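Side-chain contacts in sesquisabinene B synthase 2 (Santalum album, PDB 6A2A), which probably cyclises a farnesyl diphosphate substrate to the sesquiterpene sesquisabinene B, using divalent magnesium or manganese ions as cofactor: residues T230-E235 / T240-A245; K69-Q74 / L82-T87; T313-V318 / E329-I334; T270-M275 / L354-N359; Q479-E484 / R493-G498. All blocks are in the same frame, centred on the assembly; numbering follows the deposited sequence.

Contact 1: residues T230-E235 / T240-A245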
# COMPACT_ATOMS: atom_id res chain seq x y z
N THR A 230 8.94 12.07 34.47
CA THR A 230 8.65 12.90 35.62
C THR A 230 8.15 12.03 36.78
O THR A 230 8.59 12.23 37.94
CB THR A 230 7.64 14.00 35.24
OG1 THR A 230 8.27 14.87 34.30
CG2 THR A 230 7.17 14.81 36.43
N TYR A 231 7.24 11.10 36.48
CA TYR A 231 6.62 10.27 37.52
C TYR A 231 7.67 9.44 38.29
O TYR A 231 7.50 9.19 39.50
CB TYR A 231 5.64 9.28 36.90
CG TYR A 231 4.86 8.45 37.88
CD1 TYR A 231 4.24 9.03 38.96
CD2 TYR A 231 4.76 7.09 37.71
CE1 TYR A 231 3.50 8.26 39.85
CE2 TYR A 231 4.02 6.31 38.58
CZ TYR A 231 3.42 6.90 39.67
OH TYR A 231 2.70 6.11 40.52
N GLU A 232 8.65 8.96 37.57
CA GLU A 232 9.70 8.08 38.12
C GLU A 232 10.44 8.82 39.23
O GLU A 232 10.73 8.20 40.26
CB GLU A 232 10.63 7.56 37.02
CG GLU A 232 11.70 6.62 37.56
CD GLU A 232 12.44 5.79 36.53
OE1 GLU A 232 12.14 5.90 35.36
OE2 GLU A 232 13.35 5.03 36.92
N GLU A 233 10.63 10.13 39.05
CA GLU A 233 11.35 11.04 39.97
C GLU A 233 10.47 11.56 41.12
O GLU A 233 10.98 12.31 41.96
CB GLU A 233 11.89 12.25 39.20
CG GLU A 233 12.85 11.92 38.06
CD GLU A 233 12.84 12.86 36.84
OE1 GLU A 233 12.28 13.98 36.93
OE2 GLU A 233 13.40 12.46 35.79
N GLU A 234 9.17 11.23 41.19
CA GLU A 234 8.32 11.78 42.23
C GLU A 234 8.40 10.90 43.49
O GLU A 234 8.75 9.74 43.40
CB GLU A 234 6.87 11.92 41.76
CG GLU A 234 6.61 13.27 41.12
CD GLU A 234 5.23 13.44 40.53
OE1 GLU A 234 4.64 12.43 40.12
OE2 GLU A 234 4.74 14.60 40.49
N GLU A 235 7.97 11.47 44.60
CA GLU A 235 8.06 10.82 45.91
C GLU A 235 7.05 9.67 46.02
O GLU A 235 7.35 8.65 46.61
CB GLU A 235 7.87 11.87 47.00
CG GLU A 235 8.99 12.89 47.03
CD GLU A 235 8.86 13.99 48.06
OE1 GLU A 235 8.17 13.77 49.09
OE2 GLU A 235 9.43 15.09 47.83
N THR A 240 4.88 -0.62 40.17
CA THR A 240 4.11 -1.52 39.30
C THR A 240 3.43 -0.69 38.19
O THR A 240 3.41 -1.07 37.04
CB THR A 240 3.00 -2.26 40.06
OG1 THR A 240 3.53 -3.08 41.11
CG2 THR A 240 2.17 -3.12 39.14
N LEU A 241 2.81 0.41 38.59
CA LEU A 241 2.14 1.31 37.61
C LEU A 241 3.21 1.82 36.63
O LEU A 241 3.00 1.77 35.42
CB LEU A 241 1.43 2.46 38.33
CG LEU A 241 0.76 3.49 37.41
CD1 LEU A 241 -0.24 2.80 36.48
CD2 LEU A 241 0.09 4.60 38.17
N LEU A 242 4.35 2.28 37.16
CA LEU A 242 5.43 2.82 36.36
C LEU A 242 5.91 1.75 35.39
O LEU A 242 6.06 2.03 34.18
CB LEU A 242 6.59 3.33 37.23
CG LEU A 242 7.83 3.78 36.45
CD1 LEU A 242 7.51 5.02 35.60
CD2 LEU A 242 9.02 4.07 37.36
N ARG A 243 6.16 0.54 35.89
CA ARG A 243 6.63 -0.53 35.06
C ARG A 243 5.63 -0.81 33.93
O ARG A 243 6.04 -1.01 32.77
CB ARG A 243 6.86 -1.79 35.91
CG ARG A 243 8.16 -1.75 36.72
CD ARG A 243 8.24 -2.88 37.75
NE ARG A 243 8.24 -4.21 37.12
CZ ARG A 243 7.57 -5.26 37.58
NH1 ARG A 243 7.48 -6.36 36.84
NH2 ARG A 243 6.95 -5.20 38.75
N TYR A 244 4.34 -0.87 34.24
CA TYR A 244 3.31 -1.12 33.23
C TYR A 244 3.29 0.04 32.20
O TYR A 244 3.14 -0.23 31.00
CB TYR A 244 1.92 -1.27 33.84
CG TYR A 244 0.85 -1.56 32.82
CD1 TYR A 244 0.92 -2.67 32.00
CD2 TYR A 244 -0.18 -0.67 32.61
CE1 TYR A 244 -0.01 -2.90 31.00
CE2 TYR A 244 -1.14 -0.91 31.63
CZ TYR A 244 -1.04 -2.00 30.81
OH TYR A 244 -2.00 -2.26 29.89
N ALA A 245 3.44 1.25 32.67
CA ALA A 245 3.43 2.46 31.81
C ALA A 245 4.53 2.41 30.76
O ALA A 245 4.29 2.69 29.56
CB ALA A 245 3.54 3.72 32.65
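Glu-232, at the C-terminal end of helix 220-232, and Leu-242, in the first turns of helix 239-270, bring their CA atoms within 7.0 Å of each other across a short connection. Leu-242 meets two neighbours with its two methyl branches. CD1 lies at the edge of the Tyr-231 ring, near its plane and 4.0 Å from CD2 of the tyrosine, while CD2 of Leu-242 rests 3.7 Å from CG of Glu-232 and bears on the aliphatic part of that chain. With CG anti to the backbone N (chi1 -178°) and the chain extended beyond it, Glu-232 runs across the leucine, and its OE1 reaches a salt bridge with Lys-246, one turn after Leu-242. The Tyr-231 hydroxyl end approaches Leu-241, OH to CD2 3.8 Å, and hydrogen-bonds to the backbone N of Asn-238 in the connection. Apolar packing alone joins the two segments directly. Successive helices linked by a short connection and packed in this way are common in the alpha-helical fold of plant terpene synthases.

Contact 2: residues K69-Q74 / L82-T87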
# COMPACT_ATOMS: atom_id res chain seq x y z
N LYS A 69 -5.29 -2.81 37.28
CA LYS A 69 -6.72 -2.78 37.44
C LYS A 69 -7.09 -2.92 38.92
O LYS A 69 -7.99 -2.27 39.43
CB LYS A 69 -7.42 -3.99 36.82
CG LYS A 69 -7.63 -3.99 35.33
CD LYS A 69 -8.59 -5.08 34.92
CE LYS A 69 -8.56 -5.36 33.44
NZ LYS A 69 -9.65 -6.30 33.08
N SER A 70 -6.43 -3.87 39.54
CA SER A 70 -6.67 -4.16 40.96
C SER A 70 -6.44 -2.90 41.79
O SER A 70 -7.28 -2.57 42.64
CB SER A 70 -5.84 -5.33 41.44
OG SER A 70 -6.38 -6.53 40.92
N LEU A 71 -5.33 -2.20 41.50
CA LEU A 71 -4.98 -0.96 42.19
C LEU A 71 -6.06 0.10 41.97
O LEU A 71 -6.45 0.78 42.89
CB LEU A 71 -3.62 -0.46 41.70
CG LEU A 71 -2.43 -1.33 42.07
CD1 LEU A 71 -1.18 -0.93 41.28
CD2 LEU A 71 -2.13 -1.22 43.55
N ILE A 72 -6.53 0.27 40.74
CA ILE A 72 -7.54 1.28 40.47
C ILE A 72 -8.81 0.93 41.28
O ILE A 72 -9.54 1.81 41.72
CB ILE A 72 -7.82 1.40 38.95
CG1 ILE A 72 -6.58 1.84 38.16
CG2 ILE A 72 -8.98 2.34 38.72
CD1 ILE A 72 -6.71 1.73 36.65
N LYS A 73 -9.07 -0.36 41.44
CA LYS A 73 -10.30 -0.86 42.10
C LYS A 73 -10.14 -0.83 43.63
O LYS A 73 -11.12 -0.71 44.34
CB LYS A 73 -10.62 -2.28 41.64
CG LYS A 73 -11.25 -2.40 40.25
CD LYS A 73 -11.45 -3.84 39.80
CE LYS A 73 -12.60 -4.01 38.83
NZ LYS A 73 -13.44 -5.19 39.16
N GLN A 74 -8.91 -0.90 44.12
CA GLN A 74 -8.63 -1.08 45.58
C GLN A 74 -9.12 0.14 46.38
O GLN A 74 -9.11 1.29 45.91
CB GLN A 74 -7.15 -1.43 45.69
CG GLN A 74 -6.40 -0.95 46.92
CD GLN A 74 -4.94 -1.26 46.73
OE1 GLN A 74 -4.56 -2.28 46.16
NE2 GLN A 74 -4.09 -0.35 47.17
N LEU A 82 -8.11 9.80 43.63
CA LEU A 82 -8.15 10.77 42.48
C LEU A 82 -6.72 10.96 41.96
O LEU A 82 -6.48 11.05 40.77
CB LEU A 82 -8.72 12.11 42.91
CG LEU A 82 -10.23 12.18 43.18
CD1 LEU A 82 -10.62 13.57 43.51
CD2 LEU A 82 -11.08 11.66 42.03
N GLU A 83 -5.76 11.05 42.87
CA GLU A 83 -4.40 11.26 42.48
C GLU A 83 -3.91 10.07 41.66
O GLU A 83 -3.20 10.27 40.65
CB GLU A 83 -3.52 11.54 43.73
CG GLU A 83 -3.65 12.92 44.26
CD GLU A 83 -2.98 13.12 45.63
OE1 GLU A 83 -2.58 12.08 46.23
OE2 GLU A 83 -2.87 14.26 46.08
N PHE A 84 -4.31 8.83 41.98
CA PHE A 84 -3.86 7.69 41.31
C PHE A 84 -4.45 7.65 39.89
O PHE A 84 -3.71 7.36 38.93
CB PHE A 84 -4.28 6.43 42.07
CG PHE A 84 -3.62 5.18 41.62
CD1 PHE A 84 -2.32 4.89 42.01
CD2 PHE A 84 -4.27 4.26 40.81
CE1 PHE A 84 -1.69 3.74 41.59
CE2 PHE A 84 -3.63 3.11 40.40
CZ PHE A 84 -2.34 2.84 40.80
N ILE A 85 -5.75 7.91 39.77
CA ILE A 85 -6.37 7.85 38.41
C ILE A 85 -5.91 9.06 37.56
O ILE A 85 -5.87 8.93 36.32
CB ILE A 85 -7.91 7.72 38.49
CG1 ILE A 85 -8.55 8.89 39.22
CG2 ILE A 85 -8.31 6.38 39.09
CD1 ILE A 85 -10.02 9.05 38.95
N ASP A 86 -5.57 10.18 38.16
CA ASP A 86 -4.91 11.32 37.45
C ASP A 86 -3.57 10.87 36.89
O ASP A 86 -3.27 11.11 35.77
CB ASP A 86 -4.82 12.56 38.30
CG ASP A 86 -4.50 13.82 37.47
OD1 ASP A 86 -5.16 13.97 36.39
OD2 ASP A 86 -3.66 14.67 37.91
N THR A 87 -2.80 10.13 37.69
CA THR A 87 -1.51 9.52 37.27
C THR A 87 -1.69 8.52 36.13
O THR A 87 -0.95 8.53 35.14
CB THR A 87 -0.84 8.84 38.49
OG1 THR A 87 -0.69 9.85 39.46
CG2 THR A 87 0.49 8.24 38.16
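Phe-84 holds CG anti to its own backbone N (chi1 -167°), which carries the ring across to helix 55-73, where Ile-72 turns CG1 anti to the carbonyl carbon (chi1 -62°) and so brings it to the ring edge. The ring reaches that helix with its far end. Its CZ lies 3.7 Å from CB of Leu-71, an oblique approach; the leucine touches mainly with this CB and adds its CD1 methyl at 4.0 Å from the same CZ. Ile-72 comes instead in the plane of the ring, with CG1 3.9 Å from CE2 of Phe-84. Both aliphatic chains cross the phenylalanine at about a right angle, and two consecutive residues of one helix thus share the far end of a single ring. A lighter contact extends the interface to the next residue: CG2 of Ile-72 stands 4.1 Å from CG2 of Ile-85, whose longer branch leads away from helix 55-73. All three pairs are apolar. The short helix axes approach to 10.5 Å and run at 146°, roughly antiparallel, as in an alpha-helical hairpin. Around this pair, helix 98-110 packs on Ile-72 and Ile-85, helix 121-133 supports Ile-85 from Ile-130, and Thr-87 is met by Phe-227 and Tyr-231 of helix 220-232.

Contact 3: residues T313-V318 / E329-I334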
# COMPACT_ATOMS: atom_id res chain seq x y z
N THR A 313 -0.51 19.30 3.58
CA THR A 313 0.78 19.97 3.66
C THR A 313 1.36 20.20 2.26
O THR A 313 1.79 21.35 1.91
CB THR A 313 1.76 19.20 4.57
OG1 THR A 313 1.14 19.19 5.86
CG2 THR A 313 3.14 19.84 4.62
N THR A 314 1.29 19.17 1.41
CA THR A 314 1.84 19.23 0.10
C THR A 314 1.08 20.21 -0.80
O THR A 314 1.74 21.04 -1.51
CB THR A 314 1.79 17.86 -0.55
OG1 THR A 314 2.60 17.01 0.28
CG2 THR A 314 2.34 17.87 -1.95
N ILE A 315 -0.23 20.13 -0.77
CA ILE A 315 -1.05 20.95 -1.60
C ILE A 315 -1.09 22.42 -1.15
O ILE A 315 -1.21 23.29 -1.92
CB ILE A 315 -2.38 20.30 -1.89
CG1 ILE A 315 -2.13 18.98 -2.64
CG2 ILE A 315 -3.29 21.21 -2.65
CD1 ILE A 315 -3.34 18.12 -2.80
N ASP A 316 -0.95 22.63 0.14
CA ASP A 316 -0.80 23.96 0.67
C ASP A 316 0.44 24.57 -0.00
O ASP A 316 0.37 25.61 -0.52
CB ASP A 316 -0.60 23.87 2.15
CG ASP A 316 -0.51 25.19 2.83
OD1 ASP A 316 -1.18 26.11 2.48
OD2 ASP A 316 0.21 25.27 3.77
N ASP A 317 1.56 23.86 0.00
CA ASP A 317 2.78 24.33 -0.65
C ASP A 317 2.57 24.55 -2.16
O ASP A 317 3.06 25.48 -2.71
CB ASP A 317 3.95 23.41 -0.40
CG ASP A 317 4.46 23.46 1.01
OD1 ASP A 317 4.11 24.31 1.76
OD2 ASP A 317 5.22 22.65 1.38
N VAL A 318 1.81 23.69 -2.81
CA VAL A 318 1.53 23.86 -4.23
C VAL A 318 0.84 25.21 -4.47
O VAL A 318 1.16 25.90 -5.37
CB VAL A 318 0.64 22.75 -4.78
CG1 VAL A 318 0.11 23.10 -6.15
CG2 VAL A 318 1.39 21.43 -4.81
N GLU A 329 -6.15 27.57 -10.67
CA GLU A 329 -7.55 27.56 -11.16
C GLU A 329 -7.90 26.21 -11.76
O GLU A 329 -8.99 25.73 -11.53
CB GLU A 329 -7.82 28.57 -12.30
CG GLU A 329 -7.40 29.97 -11.97
CD GLU A 329 -7.83 31.07 -12.94
OE1 GLU A 329 -8.19 30.74 -14.11
OE2 GLU A 329 -7.79 32.25 -12.52
N LEU A 330 -7.01 25.63 -12.53
CA LEU A 330 -7.32 24.32 -13.11
C LEU A 330 -7.28 23.22 -12.02
O LEU A 330 -8.06 22.32 -12.07
CB LEU A 330 -6.31 23.99 -14.22
CG LEU A 330 -6.49 22.64 -14.91
CD1 LEU A 330 -7.90 22.46 -15.45
CD2 LEU A 330 -5.45 22.43 -16.00
N PHE A 331 -6.29 23.28 -11.12
CA PHE A 331 -6.25 22.31 -9.98
C PHE A 331 -7.59 22.32 -9.26
O PHE A 331 -8.22 21.25 -8.98
CB PHE A 331 -5.06 22.67 -9.09
CG PHE A 331 -4.63 21.62 -8.11
CD1 PHE A 331 -5.49 21.12 -7.13
CD2 PHE A 331 -3.32 21.16 -8.12
CE1 PHE A 331 -5.03 20.23 -6.18
CE2 PHE A 331 -2.88 20.23 -7.19
CZ PHE A 331 -3.74 19.74 -6.25
N THR A 332 -8.08 23.53 -8.95
CA THR A 332 -9.30 23.70 -8.19
C THR A 332 -10.49 23.18 -9.00
O THR A 332 -11.35 22.47 -8.50
CB THR A 332 -9.51 25.15 -7.76
OG1 THR A 332 -8.40 25.56 -6.96
CG2 THR A 332 -10.80 25.38 -6.99
N ASP A 333 -10.53 23.49 -10.27
CA ASP A 333 -11.67 23.04 -11.14
C ASP A 333 -11.74 21.52 -11.30
O ASP A 333 -12.84 20.89 -11.26
CB ASP A 333 -11.51 23.72 -12.51
CG ASP A 333 -12.55 23.25 -13.53
OD1 ASP A 333 -13.74 23.37 -13.27
OD2 ASP A 333 -12.13 22.75 -14.60
N ILE A 334 -10.60 20.88 -11.48
CA ILE A 334 -10.55 19.41 -11.58
C ILE A 334 -11.09 18.82 -10.28
O ILE A 334 -11.89 17.88 -10.30
CB ILE A 334 -9.11 18.96 -11.87
CG1 ILE A 334 -8.78 19.21 -13.35
CG2 ILE A 334 -8.87 17.51 -11.47
CD1 ILE A 334 -7.33 19.06 -13.68
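Apolar packing on one aromatic ring makes up the whole of this contact, with the Phe-331 ring resting against Ile-315 and Val-318 of one helix. The isoleucine supplies most of it: its CD1 lies at the edge of the ring, near the plane and 3.8 Å from CZ of Phe-331, and its CG2 stands 3.9 Å from that same CZ, both branches bearing on the end of the ring. Val-318 touches more lightly, CG1 to CE2 of Phe-331 4.3 Å, from an oblique direction. Phe-331 points CG anti to its backbone N (chi1 -164°), extending the ring over a wide backbone separation, 9.8 Å between the CA atoms of Val-318 and Phe-331. Replacing Ile-315 by an alanine takes away both contacting branches, which would probably open a gap beside CZ. Among aromatic contacts, Tyr-319 meets Phe-331 edge-to-face. Asp-316, the residue after Ile-315, binds magnesium in this protein, although no ion is bound to this chain here; with Asp-317 and Asp-320 it forms the DDxxD motif of class I terpene synthases. Beyond the pair, helix 377-400 places Leu-388 against both Ile-315 and Phe-331, and helix 348-372 adds Met-357 beside Ile-315 and Leu-354 beside Phe-331.

Contact 4: residues T270-M275 / L354-N359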
# COMPACT_ATOMS: atom_id res chain seq x y z
N THR A 270 4.12 7.33 -3.95
CA THR A 270 3.46 8.42 -4.65
C THR A 270 4.50 9.22 -5.44
O THR A 270 4.12 10.06 -6.24
CB THR A 270 2.76 9.43 -3.73
OG1 THR A 270 3.67 10.11 -2.86
CG2 THR A 270 1.70 8.77 -2.88
N GLY A 271 5.78 9.14 -5.09
CA GLY A 271 6.77 10.05 -5.63
C GLY A 271 6.76 11.45 -5.04
O GLY A 271 7.64 12.25 -5.38
N LEU A 272 5.89 11.77 -4.07
CA LEU A 272 5.78 13.15 -3.56
C LEU A 272 6.94 13.56 -2.67
O LEU A 272 7.18 14.75 -2.45
CB LEU A 272 4.42 13.32 -2.88
CG LEU A 272 3.21 13.22 -3.78
CD1 LEU A 272 1.89 13.50 -3.03
CD2 LEU A 272 3.34 14.10 -5.03
N ASP A 273 7.70 12.58 -2.18
CA ASP A 273 8.92 12.83 -1.50
C ASP A 273 9.94 13.52 -2.38
O ASP A 273 10.84 14.18 -1.86
CB ASP A 273 9.50 11.56 -0.88
CG ASP A 273 9.93 10.55 -1.89
OD1 ASP A 273 9.23 10.29 -2.88
OD2 ASP A 273 11.04 10.00 -1.66
N LYS A 274 9.74 13.45 -3.68
CA LYS A 274 10.72 14.03 -4.64
C LYS A 274 10.21 15.37 -5.19
O LYS A 274 10.86 15.94 -6.11
CB LYS A 274 11.01 13.07 -5.79
CG LYS A 274 11.54 11.71 -5.34
CD LYS A 274 12.85 11.77 -4.65
CE LYS A 274 13.43 10.39 -4.41
NZ LYS A 274 14.81 10.46 -3.84
N MET A 275 9.07 15.86 -4.72
CA MET A 275 8.67 17.24 -5.12
C MET A 275 9.66 18.19 -4.47
O MET A 275 10.10 17.97 -3.37
CB MET A 275 7.27 17.61 -4.62
CG MET A 275 6.19 16.71 -5.12
SD MET A 275 6.04 16.68 -6.89
CE MET A 275 7.01 15.29 -7.44
N LEU A 354 -1.90 16.50 -7.41
CA LEU A 354 -3.29 16.49 -7.76
C LEU A 354 -3.80 15.04 -7.83
O LEU A 354 -4.85 14.69 -7.27
CB LEU A 354 -3.52 17.18 -9.10
CG LEU A 354 -4.92 17.06 -9.70
CD1 LEU A 354 -5.93 17.74 -8.83
CD2 LEU A 354 -4.97 17.67 -11.09
N LEU A 355 -3.10 14.24 -8.59
CA LEU A 355 -3.60 12.90 -8.84
C LEU A 355 -3.43 12.04 -7.58
O LEU A 355 -4.22 11.08 -7.37
CB LEU A 355 -2.84 12.28 -10.01
CG LEU A 355 -3.19 12.85 -11.39
CD1 LEU A 355 -2.28 12.29 -12.47
CD2 LEU A 355 -4.65 12.62 -11.71
N THR A 356 -2.46 12.35 -6.73
CA THR A 356 -2.37 11.64 -5.46
C THR A 356 -3.54 12.00 -4.54
O THR A 356 -4.11 11.14 -3.88
CB THR A 356 -1.01 11.83 -4.81
OG1 THR A 356 0.02 11.33 -5.68
CG2 THR A 356 -0.95 11.16 -3.46
N MET A 357 -3.91 13.27 -4.47
CA MET A 357 -5.10 13.69 -3.76
C MET A 357 -6.33 12.92 -4.25
O MET A 357 -7.10 12.41 -3.45
CB MET A 357 -5.34 15.20 -3.92
CG MET A 357 -6.72 15.65 -3.40
SD MET A 357 -7.19 17.21 -4.17
CE MET A 357 -7.59 16.66 -5.83
N PHE A 358 -6.48 12.82 -5.58
CA PHE A 358 -7.61 12.16 -6.19
C PHE A 358 -7.62 10.65 -5.82
O PHE A 358 -8.62 10.16 -5.36
CB PHE A 358 -7.51 12.39 -7.71
CG PHE A 358 -8.61 11.79 -8.53
CD1 PHE A 358 -9.84 12.39 -8.56
CD2 PHE A 358 -8.41 10.61 -9.23
CE1 PHE A 358 -10.86 11.86 -9.32
CE2 PHE A 358 -9.44 10.10 -10.00
CZ PHE A 358 -10.64 10.73 -10.05
N ASN A 359 -6.50 9.98 -6.01
CA ASN A 359 -6.36 8.54 -5.81
C ASN A 359 -6.54 8.18 -4.33
O ASN A 359 -7.26 7.22 -3.99
CB ASN A 359 -5.04 7.97 -6.33
CG ASN A 359 -4.93 8.00 -7.85
OD1 ASN A 359 -5.90 8.26 -8.53
ND2 ASN A 359 -3.73 7.80 -8.36
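Thr-270 sets its methyl CG2 3.6 Å from CG2 of Thr-356, the two side chains crossing at about a right angle. Its hydroxyl takes the position between the backbone N and the carbonyl carbon (chi1 63°), where OG1 accepts a hydrogen bond from the backbone N of Leu-272, 3.0 Å away, with an angle of 161°, an ST turn, while it is also hydrogen-bonded to the carbonyl O of Trp-267. A valine here has no OG1, and the N-H of Leu-272 and the carbonyl O of Trp-267 would probably both be left without that mate. Gly-271 follows with positive phi as the chain leaves the helix. Leu-272 then opens a 3-10 turn and reaches toward Thr-356 tip to tip, its CD1 3.7 Å from CG2 of the threonine. Thr-356 thus presents one methyl to two residues, while its OG1 bonds to the carbonyl O of Met-352. The contact is buried and apolar, and it fastens the turn after helix 239-270 onto helix 348-372. Leu-311 of helix 299-321 packs on both Leu-272 and Thr-356. The contact borders the second subunit, whose Tyr-366 hydrogen-bonds to the carbonyl O of Thr-270 and packs on Leu-272 and Leu-355.

Contact 5: residues Q479-E484 / R493-G498; sequences QCYMNE and REHIEG
Tyr-481 and His-495 carry this contact in an offset stack, their ring planes only 6° apart and their centroids separated by 4.0 Å. Each ring lies over one face of the other and is shifted toward the rim: CD2 of His-495 sits 3.4 Å from CE1 of Tyr-481. Both residues hold CG anti to the backbone N (chi1 -175° for the tyrosine, -176° for the histidine), which extends the two rings toward each other between the helices. The overlap is extended by a CH-pi contact, CB of His-495 lying 4.1 Å from the centroid of the Tyr-481 ring, over its face. Ile-496 completes the group more loosely, with CD1 4.3 Å from CB of Tyr-481. The stack thus joins helix 477-485 to the early part of helix 489-510, two successive helices of the metal-binding domain. Ile-496 also packs on Ile-478 and on Ile-458 and Leu-462 of helix 447-462, which carries the magnesium-binding Asn-460, its side chain about 10 Å from that of Ile-496; no ion is bound to this chain here.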
# COMPACT_ATOMS: atom_id res chain seq x y z
N GLN A 479 -2.61 40.07 12.72
CA GLN A 479 -2.56 41.18 11.81
C GLN A 479 -3.93 41.63 11.39
O GLN A 479 -4.19 42.79 11.32
CB GLN A 479 -1.67 40.91 10.60
CG GLN A 479 -1.38 42.14 9.75
CD GLN A 479 -0.62 43.23 10.47
OE1 GLN A 479 0.40 42.99 11.05
NE2 GLN A 479 -1.14 44.41 10.43
N CYS A 480 -4.82 40.69 11.13
CA CYS A 480 -6.17 41.04 10.77
C CYS A 480 -6.84 41.87 11.86
O CYS A 480 -7.52 42.79 11.58
CB CYS A 480 -7.03 39.80 10.54
SG CYS A 480 -6.76 39.02 8.99
N TYR A 481 -6.69 41.46 13.10
CA TYR A 481 -7.26 42.17 14.21
C TYR A 481 -6.57 43.52 14.38
O TYR A 481 -7.20 44.48 14.64
CB TYR A 481 -7.21 41.38 15.48
CG TYR A 481 -7.92 42.07 16.61
CD1 TYR A 481 -9.27 42.06 16.69
CD2 TYR A 481 -7.22 42.75 17.56
CE1 TYR A 481 -9.92 42.69 17.71
CE2 TYR A 481 -7.85 43.39 18.58
CZ TYR A 481 -9.20 43.36 18.65
OH TYR A 481 -9.81 43.99 19.66
N MET A 482 -5.26 43.56 14.19
CA MET A 482 -4.51 44.79 14.24
C MET A 482 -5.05 45.76 13.22
O MET A 482 -5.27 46.90 13.52
CB MET A 482 -3.07 44.55 13.92
CG MET A 482 -2.31 44.01 15.06
SD MET A 482 -0.66 43.66 14.56
CE MET A 482 0.02 45.31 14.52
N ASN A 483 -5.30 45.29 12.00
CA ASN A 483 -5.81 46.13 10.97
C ASN A 483 -7.17 46.67 11.24
O ASN A 483 -7.50 47.74 10.81
CB ASN A 483 -5.86 45.40 9.64
CG ASN A 483 -4.50 45.08 9.09
OD1 ASN A 483 -3.50 45.49 9.62
ND2 ASN A 483 -4.46 44.32 8.05
N GLU A 484 -8.00 45.90 11.89
CA GLU A 484 -9.32 46.32 12.17
C GLU A 484 -9.40 47.46 13.13
O GLU A 484 -9.84 48.54 12.81
CB GLU A 484 -10.05 45.20 12.91
CG GLU A 484 -10.81 44.22 12.07
CD GLU A 484 -11.87 43.51 12.85
OE1 GLU A 484 -11.90 42.29 12.89
OE2 GLU A 484 -12.68 44.21 13.43
N ARG A 493 -2.44 40.31 20.03
CA ARG A 493 -2.07 38.98 20.44
C ARG A 493 -2.88 38.61 21.66
O ARG A 493 -3.38 37.53 21.76
CB ARG A 493 -0.58 38.87 20.72
CG ARG A 493 -0.11 37.50 21.15
CD ARG A 493 1.40 37.29 21.15
NE ARG A 493 1.99 37.32 19.83
CZ ARG A 493 2.17 36.25 19.07
NH1 ARG A 493 1.84 35.08 19.50
NH2 ARG A 493 2.68 36.37 17.90
N GLU A 494 -3.00 39.54 22.60
CA GLU A 494 -3.79 39.29 23.81
C GLU A 494 -5.24 39.00 23.44
O GLU A 494 -5.87 38.11 24.05
CB GLU A 494 -3.68 40.44 24.81
CG GLU A 494 -2.35 40.43 25.54
CD GLU A 494 -2.06 41.57 26.52
OE1 GLU A 494 -2.73 42.64 26.44
OE2 GLU A 494 -1.14 41.39 27.36
N HIS A 495 -5.77 39.76 22.48
CA HIS A 495 -7.14 39.51 22.01
C HIS A 495 -7.27 38.07 21.44
O HIS A 495 -8.18 37.33 21.78
CB HIS A 495 -7.53 40.55 20.95
CG HIS A 495 -8.95 40.38 20.53
ND1 HIS A 495 -9.99 40.81 21.32
CD2 HIS A 495 -9.49 39.78 19.46
CE1 HIS A 495 -11.13 40.48 20.75
NE2 HIS A 495 -10.86 39.88 19.58
N ILE A 496 -6.30 37.67 20.64
CA ILE A 496 -6.40 36.33 19.98
C ILE A 496 -6.27 35.22 21.01
O ILE A 496 -7.04 34.23 21.02
CB ILE A 496 -5.39 36.22 18.82
CG1 ILE A 496 -5.54 37.31 17.74
CG2 ILE A 496 -5.51 34.83 18.23
CD1 ILE A 496 -6.94 37.50 17.20
N GLU A 497 -5.40 35.44 22.01
CA GLU A 497 -5.24 34.53 23.09
C GLU A 497 -6.55 34.39 23.88
O GLU A 497 -6.87 33.29 24.37
CB GLU A 497 -4.05 34.94 23.99
CG GLU A 497 -2.69 34.62 23.39
CD GLU A 497 -1.49 35.16 24.18
OE1 GLU A 497 -1.71 35.91 25.15
OE2 GLU A 497 -0.32 34.89 23.78
N GLY A 498 -7.32 35.48 24.02
CA GLY A 498 -8.56 35.44 24.65
C GLY A 498 -9.58 34.64 23.88
O GLY A 498 -10.47 33.99 24.45

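How the contacts relate
From the N terminus, contact 2 closes first, turning helix 55-73 back against helix 78-90 within the N-terminal terpene synthase domain. Contact 1 then closes the short link between helix 220-232 and helix 239-270, and it touches contact 2 where Tyr-231 and Leu-241 pack on Thr-87 and Leu-241 also on Phe-84. Contact 4 closes a long loop of 78 residues, and contact 3 is nested inside it; the two touch through Phe-331 on Leu-354 and Ile-315 on Met-357. Contact 5 comes last, closing the short link between helix 477-485 and helix 489-510. Contacts 1 and 2 thus form one cluster and contacts 3 and 4 another, their centres about 44 to 50 Å from those of the first, while contact 5 stands separately.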